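Carbohydrate kinase, FGGY (PDB 3H6E) probably acts as a carbohydrate kinase of the FGGY family, transferring phosphate to a sugar or related substrate that has not been identified. Local coordinates at residues A[102-107]-A[132-137]; A[106-111]-A[186-191]; A[118-121]-A[127-130]; A[77-82]-A[94-99]. All coordinates share one frame; numbering follows the deposited sequence.

In the fold
All four contacts lie in the part of the chain that carries the N-terminal, actin-like half of the FGGY fold. Contacts 1 and 2 both use helix 102-109. Their centres are about 10 Å apart, and W134 touches Y108 and Q111 between them. Contact 3 adjoins contact 1 at the start of helix 129-139. Contact 4 meets contact 3 where L127 and I129 pack on Y96, A79 and I81, about 12 Å between centres. Contacts 3 and 4 lie about 14 Å from the centre of the chain, contacts 1 and 2 about 25 and 24 Å. By comparison with family members, the loop of contact 4 probably borders the sugar pocket.

Contact 1 (A[102-107]-A[132-137]); sequences EAVMAD and QLWWLD
V104 of helix 102-109 points at two consecutive tryptophans, W134 and W135, of helix 129-139. This is helix-on-helix packing in the N-terminal part of the FGGY kinase fold. The axes of the two short segments come within 9.8 Å, and their directions differ by 121°. The tight part is the methyl CG1 of V104. With CG1 anti to the backbone N (chi1 170°), this methyl is sent towards the neighbouring helix and serves both indoles. It meets W134 CD1 in plane at the ring edge, 3.5 Å away. It also lies 3.7 Å from W135 CD1, approaching that ring obliquely. CG2 of V104 sits farther from W135. W135 is buried and also packs on P101.

The other side is looser. D107 is exposed and reaches W134 only at longer range, its CB 4.0 Å from W134 NE1. Here the outer part of the indole lies beside the backbone of D107, with W134 CZ2 3.9 Å from D107 C. W134 itself is partly exposed, and its ring also touches Y108 and Q111. An alanine at W134 is likely to leave V104 CG1 without one of its two aromatic partners and open a gap beside D107. The pyrrole nitrogen NE1 of W134 comes 3.1 Å from V104 O, the backbone oxygen of the same residue whose methyl meets CD1.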
loop_
_atom_site.group_PDB
_atom_site.type_symbol
_atom_site.label_atom_id
_atom_site.label_comp_id
_atom_site.label_asym_id
_atom_site.label_seq_id
_atom_site.Cartn_x
_atom_site.Cartn_y
_atom_site.Cartn_z
ATOM N N GLU A 102 17.430 -15.958 12.937
ATOM C CA GLU A 102 18.028 -16.512 11.729
ATOM C C GLU A 102 17.594 -17.947 11.441
ATOM O O GLU A 102 17.036 -18.235 10.383
ATOM C CB GLU A 102 19.552 -16.447 11.857
ATOM C CG GLU A 102 20.309 -16.366 10.545
ATOM C CD GLU A 102 21.708 -15.795 10.730
ATOM O OE1 GLU A 102 21.983 -15.242 11.819
ATOM O OE2 GLU A 102 22.527 -15.898 9.787
ATOM N N ALA A 103 17.860 -18.846 12.383
ATOM C CA ALA A 103 17.581 -20.264 12.187
ATOM C C ALA A 103 16.096 -20.517 11.953
ATOM O O ALA A 103 15.724 -21.392 11.171
ATOM C CB ALA A 103 18.087 -21.083 13.378
ATOM N N VAL A 104 15.250 -19.751 12.639
ATOM C CA VAL A 104 13.805 -19.910 12.514
ATOM C C VAL A 104 13.331 -19.472 11.136
ATOM O O VAL A 104 12.447 -20.092 10.552
ATOM C CB VAL A 104 13.040 -19.128 13.608
ATOM C CG1 VAL A 104 11.537 -19.107 13.308
ATOM C CG2 VAL A 104 13.304 -19.730 14.977
HETATM N N MSE A 105 13.936 -18.411 10.614
HETATM C CA MSE A 105 13.554 -17.869 9.312
HETATM C C MSE A 105 13.980 -18.760 8.145
HETATM O O MSE A 105 13.199 -19.000 7.225
HETATM C CB MSE A 105 14.122 -16.461 9.117
HETATM C CG MSE A 105 13.752 -15.840 7.773
HETATM SE SE MSE A 105 11.859 -15.333 7.641
HETATM C CE MSE A 105 11.969 -13.597 8.532
ATOM N N ALA A 106 15.221 -19.238 8.186
ATOM C CA ALA A 106 15.743 -20.118 7.143
ATOM C C ALA A 106 14.897 -21.379 7.034
ATOM O O ALA A 106 14.558 -21.819 5.933
ATOM C CB ALA A 106 17.195 -20.472 7.423
ATOM N N ASP A 107 14.558 -21.952 8.185
ATOM C CA ASP A 107 13.668 -23.103 8.234
ATOM C C ASP A 107 12.367 -22.789 7.509
ATOM O O ASP A 107 11.872 -23.595 6.720
ATOM C CB ASP A 107 13.369 -23.498 9.684
ATOM C CG ASP A 107 14.578 -24.075 10.393
ATOM O OD1 ASP A 107 15.715 -23.785 9.958
ATOM O OD2 ASP A 107 14.391 -24.815 11.384
ATOM N N GLN A 132 5.760 -14.749 10.658
ATOM C CA GLN A 132 5.303 -14.518 12.023
ATOM C C GLN A 132 4.647 -15.776 12.578
ATOM O O GLN A 132 4.999 -16.241 13.660
ATOM C CB GLN A 132 4.305 -13.363 12.066
ATOM C CG GLN A 132 4.828 -12.050 11.539
ATOM C CD GLN A 132 3.871 -10.914 11.802
ATOM O OE1 GLN A 132 3.731 -10.002 10.990
ATOM N NE2 GLN A 132 3.194 -10.968 12.942
ATOM N N LEU A 133 3.687 -16.310 11.828
ATOM C CA LEU A 133 3.005 -17.549 12.185
ATOM C C LEU A 133 4.005 -18.666 12.452
ATOM O O LEU A 133 3.931 -19.341 13.478
ATOM C CB LEU A 133 2.035 -17.966 11.076
ATOM C CG LEU A 133 0.568 -17.556 11.241
ATOM C CD1 LEU A 133 0.427 -16.348 12.146
ATOM C CD2 LEU A 133 -0.103 -17.317 9.889
ATOM N N TRP A 134 4.942 -18.853 11.525
ATOM C CA TRP A 134 5.967 -19.882 11.666
ATOM C C TRP A 134 6.648 -19.778 13.024
ATOM O O TRP A 134 6.719 -20.749 13.776
ATOM C CB TRP A 134 7.010 -19.740 10.559
ATOM C CG TRP A 134 8.049 -20.818 10.562
ATOM C CD1 TRP A 134 9.287 -20.765 11.140
ATOM C CD2 TRP A 134 7.944 -22.111 9.954
ATOM N NE1 TRP A 134 9.956 -21.943 10.929
ATOM C CE2 TRP A 134 9.153 -22.788 10.206
ATOM C CE3 TRP A 134 6.946 -22.763 9.224
ATOM C CZ2 TRP A 134 9.391 -24.087 9.751
ATOM C CZ3 TRP A 134 7.185 -24.049 8.771
ATOM C CH2 TRP A 134 8.398 -24.698 9.035
ATOM N N TRP A 135 7.146 -18.585 13.325
ATOM C CA TRP A 135 7.820 -18.320 14.587
ATOM C C TRP A 135 6.875 -18.543 15.757
ATOM O O TRP A 135 7.170 -19.315 16.665
ATOM C CB TRP A 135 8.359 -16.890 14.601
ATOM C CG TRP A 135 9.322 -16.613 15.702
ATOM C CD1 TRP A 135 10.091 -17.523 16.371
ATOM C CD2 TRP A 135 9.654 -15.330 16.244
ATOM N NE1 TRP A 135 10.866 -16.887 17.309
ATOM C CE2 TRP A 135 10.621 -15.540 17.248
ATOM C CE3 TRP A 135 9.223 -14.026 15.981
ATOM C CZ2 TRP A 135 11.162 -14.494 17.993
ATOM C CZ3 TRP A 135 9.762 -12.989 16.721
ATOM C CH2 TRP A 135 10.721 -13.229 17.716
ATOM N N LEU A 136 5.729 -17.871 15.722
ATOM C CA LEU A 136 4.728 -18.003 16.777
ATOM C C LEU A 136 4.403 -19.460 17.117
ATOM O O LEU A 136 4.117 -19.783 18.267
ATOM C CB LEU A 136 3.452 -17.246 16.402
ATOM C CG LEU A 136 3.533 -15.727 16.558
ATOM C CD1 LEU A 136 2.305 -15.056 15.972
ATOM C CD2 LEU A 136 3.706 -15.353 18.023
ATOM N N ASP A 137 4.442 -20.332 16.115
ATOM C CA ASP A 137 4.177 -21.748 16.337
ATOM C C ASP A 137 5.212 -22.351 17.284
ATOM O O ASP A 137 4.951 -23.363 17.934
ATOM C CB ASP A 137 4.145 -22.519 15.013
ATOM C CG ASP A 137 2.753 -22.565 14.388
ATOM O OD1 ASP A 137 1.769 -22.239 15.086
ATOM O OD2 ASP A 137 2.639 -22.938 13.199
#

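Contact 2 (A[106-111]-A[186-191]); sequences ADYRSQ and SPMAKR
M188, a selenomethionine, crosses the side chains of Y108 and Q111 at about right angles. Its chain runs out extended from helix 187-191, with CG anti to the backbone N (chi1 179°), and bends only at the last torsion. That bend carries the methyl CE to 3.5 Å from Y108 OH. The selenium lies obliquely to the Y108 ring, 4.9 Å from its centroid and 3.8 Å from CE1. The hydroxyl of Y108 is held by a hydrogen bond to D176, which fixes the end of the ring. Q111 follows helix 102-109. Its chain bends at chi2 and brings the amide across M188, with Q111 CD 4.0 Å from M188 SE. R191 slides past Q111 in the opposite direction. The amide and guanidinium planes are nearly perpendicular, 86° apart, and Q111 CD lies at the guanidinium edge, 3.6 Å from R191 NH2. With only a methyl group at Q111, as in an alanine, one flank of M188 would probably be uncovered and the R191 guanidinium left freer to turn. R191 is exposed and Q111 partly so, while Y108 and M188 are buried. This is a Met-aromatic contact, made with selenium, that joins two helix ends in the FGGY N-terminal region.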
loop_
_atom_site.group_PDB
_atom_site.type_symbol
_atom_site.label_atom_id
_atom_site.label_comp_id
_atom_site.label_asym_id
_atom_site.label_seq_id
_atom_site.Cartn_x
_atom_site.Cartn_y
_atom_site.Cartn_z
ATOM N N ALA A 106 15.221 -19.238 8.186
ATOM C CA ALA A 106 15.743 -20.118 7.143
ATOM C C ALA A 106 14.897 -21.379 7.034
ATOM O O ALA A 106 14.558 -21.819 5.933
ATOM C CB ALA A 106 17.195 -20.472 7.423
ATOM N N ASP A 107 14.558 -21.952 8.185
ATOM C CA ASP A 107 13.668 -23.103 8.234
ATOM C C ASP A 107 12.367 -22.789 7.509
ATOM O O ASP A 107 11.872 -23.595 6.720
ATOM C CB ASP A 107 13.369 -23.498 9.684
ATOM C CG ASP A 107 14.578 -24.075 10.393
ATOM O OD1 ASP A 107 15.715 -23.785 9.958
ATOM O OD2 ASP A 107 14.391 -24.815 11.384
ATOM N N TYR A 108 11.815 -21.612 7.785
ATOM C CA TYR A 108 10.590 -21.184 7.128
ATOM C C TYR A 108 10.824 -20.949 5.640
ATOM O O TYR A 108 10.070 -21.436 4.801
ATOM C CB TYR A 108 10.034 -19.919 7.780
ATOM C CG TYR A 108 8.815 -19.386 7.067
ATOM C CD1 TYR A 108 7.622 -20.100 7.072
ATOM C CD2 TYR A 108 8.854 -18.175 6.384
ATOM C CE1 TYR A 108 6.500 -19.624 6.419
ATOM C CE2 TYR A 108 7.737 -17.689 5.729
ATOM C CZ TYR A 108 6.563 -18.420 5.749
ATOM O OH TYR A 108 5.447 -17.947 5.097
ATOM N N ARG A 109 11.879 -20.208 5.325
ATOM C CA ARG A 109 12.186 -19.851 3.942
ATOM C C ARG A 109 12.239 -21.054 3.002
ATOM O O ARG A 109 11.891 -20.941 1.826
ATOM C CB ARG A 109 13.512 -19.091 3.867
ATOM C CG ARG A 109 13.407 -17.634 4.233
ATOM C CD ARG A 109 12.663 -16.858 3.175
ATOM N NE ARG A 109 12.360 -15.502 3.618
ATOM C CZ ARG A 109 13.239 -14.506 3.629
ATOM N NH1 ARG A 109 14.483 -14.721 3.227
ATOM N NH2 ARG A 109 12.874 -13.300 4.047
ATOM N N SER A 110 12.679 -22.200 3.515
ATOM C CA SER A 110 12.924 -23.367 2.664
ATOM C C SER A 110 11.683 -24.229 2.474
ATOM O O SER A 110 11.735 -25.268 1.818
ATOM C CB SER A 110 14.089 -24.212 3.207
ATOM O OG SER A 110 13.853 -24.628 4.543
ATOM N N GLN A 111 10.565 -23.787 3.033
ATOM C CA GLN A 111 9.331 -24.562 2.983
ATOM C C GLN A 111 8.166 -23.757 2.376
ATOM O O GLN A 111 7.034 -24.236 2.295
ATOM C CB GLN A 111 9.017 -25.117 4.383
ATOM C CG GLN A 111 7.564 -25.356 4.698
ATOM C CD GLN A 111 6.875 -24.100 5.178
ATOM O OE1 GLN A 111 7.426 -23.001 5.085
ATOM N NE2 GLN A 111 5.668 -24.253 5.698
ATOM N N SER A 186 -3.052 -20.486 0.100
ATOM C CA SER A 186 -1.958 -21.167 -0.577
ATOM C C SER A 186 -1.837 -22.626 -0.133
ATOM O O SER A 186 -2.279 -22.994 0.961
ATOM C CB SER A 186 -0.640 -20.437 -0.328
ATOM O OG SER A 186 -0.349 -20.376 1.054
ATOM N N PRO A 187 -1.243 -23.467 -0.992
ATOM C CA PRO A 187 -0.964 -24.856 -0.625
ATOM C C PRO A 187 -0.309 -24.926 0.747
ATOM O O PRO A 187 -0.690 -25.760 1.569
ATOM C CB PRO A 187 0.029 -25.298 -1.698
ATOM C CG PRO A 187 -0.325 -24.485 -2.887
ATOM C CD PRO A 187 -0.834 -23.164 -2.375
HETATM N N MSE A 188 0.659 -24.050 0.989
HETATM C CA MSE A 188 1.404 -24.052 2.243
HETATM C C MSE A 188 0.520 -23.802 3.459
HETATM O O MSE A 188 0.558 -24.559 4.427
HETATM C CB MSE A 188 2.524 -23.011 2.216
HETATM C CG MSE A 188 3.309 -22.957 3.517
HETATM SE SE MSE A 188 4.413 -21.364 3.735
HETATM C CE MSE A 188 3.006 -20.010 3.759
ATOM N N ALA A 189 -0.264 -22.730 3.410
ATOM C CA ALA A 189 -1.112 -22.353 4.537
ATOM C C ALA A 189 -2.127 -23.446 4.864
ATOM O O ALA A 189 -2.505 -23.629 6.021
ATOM C CB ALA A 189 -1.813 -21.036 4.256
ATOM N N LYS A 190 -2.571 -24.162 3.837
ATOM C CA LYS A 190 -3.491 -25.278 4.028
ATOM C C LYS A 190 -2.749 -26.451 4.662
ATOM O O LYS A 190 -3.176 -27.000 5.678
ATOM C CB LYS A 190 -4.112 -25.696 2.694
ATOM C CG LYS A 190 -5.167 -24.729 2.189
ATOM C CD LYS A 190 -5.639 -25.070 0.783
ATOM C CE LYS A 190 -6.847 -24.214 0.411
ATOM N NZ LYS A 190 -7.262 -24.371 -1.013
ATOM N N ARG A 191 -1.622 -26.805 4.052
ATOM C CA ARG A 191 -0.771 -27.903 4.494
ATOM C C ARG A 191 -0.456 -27.842 5.994
ATOM O O ARG A 191 -0.574 -28.844 6.707
ATOM C CB ARG A 191 0.535 -27.853 3.702
ATOM C CG ARG A 191 1.035 -29.185 3.213
ATOM C CD ARG A 191 2.413 -29.024 2.595
ATOM N NE ARG A 191 3.376 -28.493 3.557
ATOM C CZ ARG A 191 4.018 -27.340 3.419
ATOM N NH1 ARG A 191 3.814 -26.586 2.347
ATOM N NH2 ARG A 191 4.872 -26.943 4.348
#

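Contact 3 (A[118-121]-A[127-130]); sequences TGSP and LNIG
N128 faces the loop residues S120 and P121, which come only a few residues earlier in the chain. It stands at the N-cap position of helix 129-139, though its side chain makes no capping bond there. From CB the chain turns so that CG is anti to the carbonyl carbon (chi1 -69°), which sends the amide towards the loop that follows helix 115-118. CB itself meets nothing across the contact. CG is the first atom to come near, 3.7 Å from P121 O. That carbonyl oxygen lies close to both tips of the amide, 3.2 Å from N128 OD1 and 3.3 Å from ND2. OD1 as modelled has a second neighbour, S120 OG at 3.3 Å. The oxygen and nitrogen of this amide are probably interchanged in the model, so these distances do not settle which bonds are made.

S120 brings its hydroxyl over with OG anti to its own backbone N. Its main polar partner is D176, which also takes the Y108 hydroxyl, and N128 packs on D176 as well. Just before it, G119 leaves the helix with positive phi. S120 O is held by R112.

S120 and N128 are buried, and the atoms that come closest are all oxygens and nitrogens, so the contact is polar more than apolar. P121 O is an acceptor, and S120 OG probably is too if its proton goes to D176. Both would be served by the amide NH2, which is consistent with an amide turned over from its modelled position.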
loop_
_atom_site.group_PDB
_atom_site.type_symbol
_atom_site.label_atom_id
_atom_site.label_comp_id
_atom_site.label_asym_id
_atom_site.label_seq_id
_atom_site.Cartn_x
_atom_site.Cartn_y
_atom_site.Cartn_z
ATOM N N THR A 118 1.857 -17.810 -5.362
ATOM C CA THR A 118 1.541 -16.883 -4.279
ATOM C C THR A 118 1.648 -15.399 -4.631
ATOM O O THR A 118 0.896 -14.581 -4.107
ATOM C CB THR A 118 2.434 -17.155 -3.053
ATOM O OG1 THR A 118 3.809 -16.958 -3.410
ATOM C CG2 THR A 118 2.236 -18.581 -2.565
ATOM N N GLY A 119 2.588 -15.048 -5.501
ATOM C CA GLY A 119 2.841 -13.651 -5.788
ATOM C C GLY A 119 3.372 -12.959 -4.548
ATOM O O GLY A 119 3.484 -11.731 -4.497
ATOM N N SER A 120 3.695 -13.761 -3.539
ATOM C CA SER A 120 4.279 -13.254 -2.305
ATOM C C SER A 120 5.780 -13.527 -2.297
ATOM O O SER A 120 6.201 -14.678 -2.237
ATOM C CB SER A 120 3.614 -13.906 -1.088
ATOM O OG SER A 120 4.100 -13.353 0.128
ATOM N N PRO A 121 6.592 -12.463 -2.362
ATOM C CA PRO A 121 8.052 -12.591 -2.374
ATOM C C PRO A 121 8.592 -12.761 -0.961
ATOM O O PRO A 121 7.939 -12.342 -0.006
ATOM C CB PRO A 121 8.521 -11.237 -2.936
ATOM C CG PRO A 121 7.263 -10.455 -3.266
ATOM C CD PRO A 121 6.173 -11.058 -2.447
ATOM N N LEU A 127 7.336 -8.980 7.490
ATOM C CA LEU A 127 6.632 -8.502 6.298
ATOM C C LEU A 127 5.769 -9.582 5.648
ATOM O O LEU A 127 4.715 -9.290 5.084
ATOM C CB LEU A 127 7.612 -7.897 5.289
ATOM C CG LEU A 127 8.172 -6.526 5.685
ATOM C CD1 LEU A 127 9.294 -6.102 4.757
ATOM C CD2 LEU A 127 7.073 -5.467 5.718
ATOM N N ASN A 128 6.229 -10.826 5.721
ATOM C CA ASN A 128 5.396 -11.972 5.388
ATOM C C ASN A 128 4.696 -12.454 6.652
ATOM O O ASN A 128 5.351 -12.789 7.637
ATOM C CB ASN A 128 6.240 -13.109 4.810
ATOM C CG ASN A 128 6.806 -12.786 3.440
ATOM O OD1 ASN A 128 6.090 -12.317 2.555
ATOM N ND2 ASN A 128 8.093 -13.052 3.253
ATOM N N ILE A 129 3.369 -12.487 6.639
ATOM C CA ILE A 129 2.642 -12.950 7.816
ATOM C C ILE A 129 3.017 -14.396 8.166
ATOM O O ILE A 129 3.128 -14.753 9.341
ATOM C CB ILE A 129 1.121 -12.789 7.653
ATOM C CG1 ILE A 129 0.723 -11.327 7.890
ATOM C CG2 ILE A 129 0.384 -13.698 8.622
ATOM C CD1 ILE A 129 -0.697 -10.982 7.453
ATOM N N GLY A 130 3.234 -15.213 7.140
ATOM C CA GLY A 130 3.659 -16.590 7.333
ATOM C C GLY A 130 4.867 -16.719 8.246
ATOM O O GLY A 130 4.912 -17.598 9.109
#

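Contact 4 (A[77-82]-A[94-99]); sequences HGAGIA and LDYEQS
The loop between strands 71-76 and 81-85 meets a type I turn, D95 to Q98, through A79 and Y96. A79 points its methyl at the tyrosine: CB is 3.4 Å from Y96 CD2 and lies obliquely to the ring. The backbone of A79 joins in, its O 3.3 Å from Y96 CB. The positive phi of A79 marks the bend in the loop. Y96 CG sits between its own N and carbonyl carbon (chi1 69°), which turns the ring back towards this bend. The carbonyl G78 O then comes near the ring too, 3.5 Å from CD2. In relatives of this family the loop after the matching strand contributes to the sugar pocket, so this loop probably borders it here too.

H77 reaches the ring from two residues earlier in the loop. Its ND1 lies in plane at the edge of the Y96 ring, 3.7 Å from CE2. The two rings are set obliquely, planes at 65°. The imidazole is steadied by a hydrogen bond from ND1 to G78 O, 2.6 Å long and bent to 136° at the hydrogen.

K15 lies against the Y96 ring as a cation-pi partner and makes a salt bridge with D95. D95 also shapes the turn. It forms an Asx turn, in which E97 N donates to the anti lone pair of D95 OD1, 2.7 Å away. Q98 N closes the turn on D95 O at 2.8 Å.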
loop_
_atom_site.group_PDB
_atom_site.type_symbol
_atom_site.label_atom_id
_atom_site.label_comp_id
_atom_site.label_asym_id
_atom_site.label_seq_id
_atom_site.Cartn_x
_atom_site.Cartn_y
_atom_site.Cartn_z
ATOM N N HIS A 77 -3.209 -1.440 8.349
ATOM C CA HIS A 77 -1.989 -1.698 7.612
ATOM C C HIS A 77 -1.814 -3.212 7.482
ATOM O O HIS A 77 -2.396 -3.985 8.249
ATOM C CB HIS A 77 -0.792 -1.079 8.334
ATOM C CG HIS A 77 -0.386 -1.820 9.570
ATOM N ND1 HIS A 77 0.443 -2.919 9.538
ATOM C CD2 HIS A 77 -0.693 -1.619 10.874
ATOM C CE1 HIS A 77 0.626 -3.368 10.767
ATOM N NE2 HIS A 77 -0.052 -2.596 11.596
ATOM N N GLY A 78 -1.013 -3.633 6.510
ATOM C CA GLY A 78 -0.789 -5.048 6.271
ATOM C C GLY A 78 0.322 -5.642 7.115
ATOM O O GLY A 78 0.912 -4.963 7.957
ATOM N N ALA A 79 0.610 -6.917 6.878
ATOM C CA ALA A 79 1.648 -7.620 7.618
ATOM C C ALA A 79 1.341 -7.611 9.111
ATOM O O ALA A 79 2.246 -7.632 9.942
ATOM C CB ALA A 79 3.010 -7.012 7.337
ATOM N N GLY A 80 0.052 -7.580 9.439
ATOM C CA GLY A 80 -0.403 -7.647 10.815
ATOM C C GLY A 80 -1.415 -8.765 11.000
ATOM O O GLY A 80 -2.406 -8.854 10.275
ATOM N N ILE A 81 -1.158 -9.632 11.970
ATOM C CA ILE A 81 -2.027 -10.773 12.215
ATOM C C ILE A 81 -2.358 -10.879 13.700
ATOM O O ILE A 81 -1.509 -10.636 14.554
ATOM C CB ILE A 81 -1.384 -12.083 11.722
ATOM C CG1 ILE A 81 -2.390 -13.235 11.794
ATOM C CG2 ILE A 81 -0.125 -12.389 12.515
ATOM C CD1 ILE A 81 -3.540 -13.099 10.829
ATOM N N ALA A 82 -3.604 -11.226 14.002
ATOM C CA ALA A 82 -4.051 -11.301 15.385
ATOM C C ALA A 82 -4.613 -12.679 15.703
ATOM O O ALA A 82 -5.224 -13.325 14.848
ATOM C CB ALA A 82 -5.086 -10.219 15.665
ATOM N N LEU A 94 2.519 -9.111 16.645
ATOM C CA LEU A 94 3.906 -8.729 16.442
ATOM C C LEU A 94 3.997 -7.507 15.540
ATOM O O LEU A 94 3.201 -7.347 14.617
ATOM C CB LEU A 94 4.687 -9.885 15.812
ATOM C CG LEU A 94 5.021 -11.108 16.667
ATOM C CD1 LEU A 94 3.808 -11.593 17.445
ATOM C CD2 LEU A 94 5.585 -12.227 15.796
ATOM N N ASP A 95 4.964 -6.640 15.827
ATOM C CA ASP A 95 5.322 -5.555 14.925
ATOM C C ASP A 95 6.027 -6.203 13.741
ATOM O O ASP A 95 6.968 -6.967 13.934
ATOM C CB ASP A 95 6.265 -4.583 15.640
ATOM C CG ASP A 95 6.534 -3.321 14.838
ATOM O OD1 ASP A 95 6.956 -3.425 13.667
ATOM O OD2 ASP A 95 6.336 -2.218 15.392
ATOM N N TYR A 96 5.577 -5.928 12.521
ATOM C CA TYR A 96 6.178 -6.602 11.372
ATOM C C TYR A 96 7.640 -6.209 11.174
ATOM O O TYR A 96 8.380 -6.879 10.457
ATOM C CB TYR A 96 5.348 -6.450 10.085
ATOM C CG TYR A 96 5.286 -5.065 9.462
ATOM C CD1 TYR A 96 6.434 -4.426 9.009
ATOM C CD2 TYR A 96 4.065 -4.426 9.274
ATOM C CE1 TYR A 96 6.371 -3.170 8.422
ATOM C CE2 TYR A 96 3.991 -3.175 8.687
ATOM C CZ TYR A 96 5.146 -2.551 8.262
ATOM O OH TYR A 96 5.070 -1.304 7.676
ATOM N N GLU A 97 8.056 -5.134 11.834
ATOM C CA GLU A 97 9.451 -4.717 11.787
ATOM C C GLU A 97 10.295 -5.460 12.818
ATOM O O GLU A 97 11.523 -5.352 12.817
ATOM C CB GLU A 97 9.589 -3.203 11.973
ATOM C CG GLU A 97 8.939 -2.387 10.869
ATOM C CD GLU A 97 9.629 -1.054 10.644
ATOM O OE1 GLU A 97 8.948 -0.009 10.724
ATOM O OE2 GLU A 97 10.852 -1.054 10.382
ATOM N N GLN A 98 9.639 -6.216 13.695
ATOM C CA GLN A 98 10.358 -7.038 14.664
ATOM C C GLN A 98 11.183 -8.104 13.962
ATOM O O GLN A 98 10.681 -8.830 13.103
ATOM C CB GLN A 98 9.408 -7.698 15.666
ATOM C CG GLN A 98 10.042 -8.857 16.446
ATOM C CD GLN A 98 11.241 -8.428 17.283
ATOM O OE1 GLN A 98 11.273 -7.325 17.828
ATOM N NE2 GLN A 98 12.230 -9.308 17.393
ATOM N N SER A 99 12.452 -8.187 14.338
ATOM C CA SER A 99 13.363 -9.174 13.782
ATOM C C SER A 99 12.888 -10.595 14.074
ATOM O O SER A 99 12.221 -10.848 15.077
ATOM C CB SER A 99 14.762 -8.969 14.356
ATOM O OG SER A 99 15.674 -9.897 13.809
#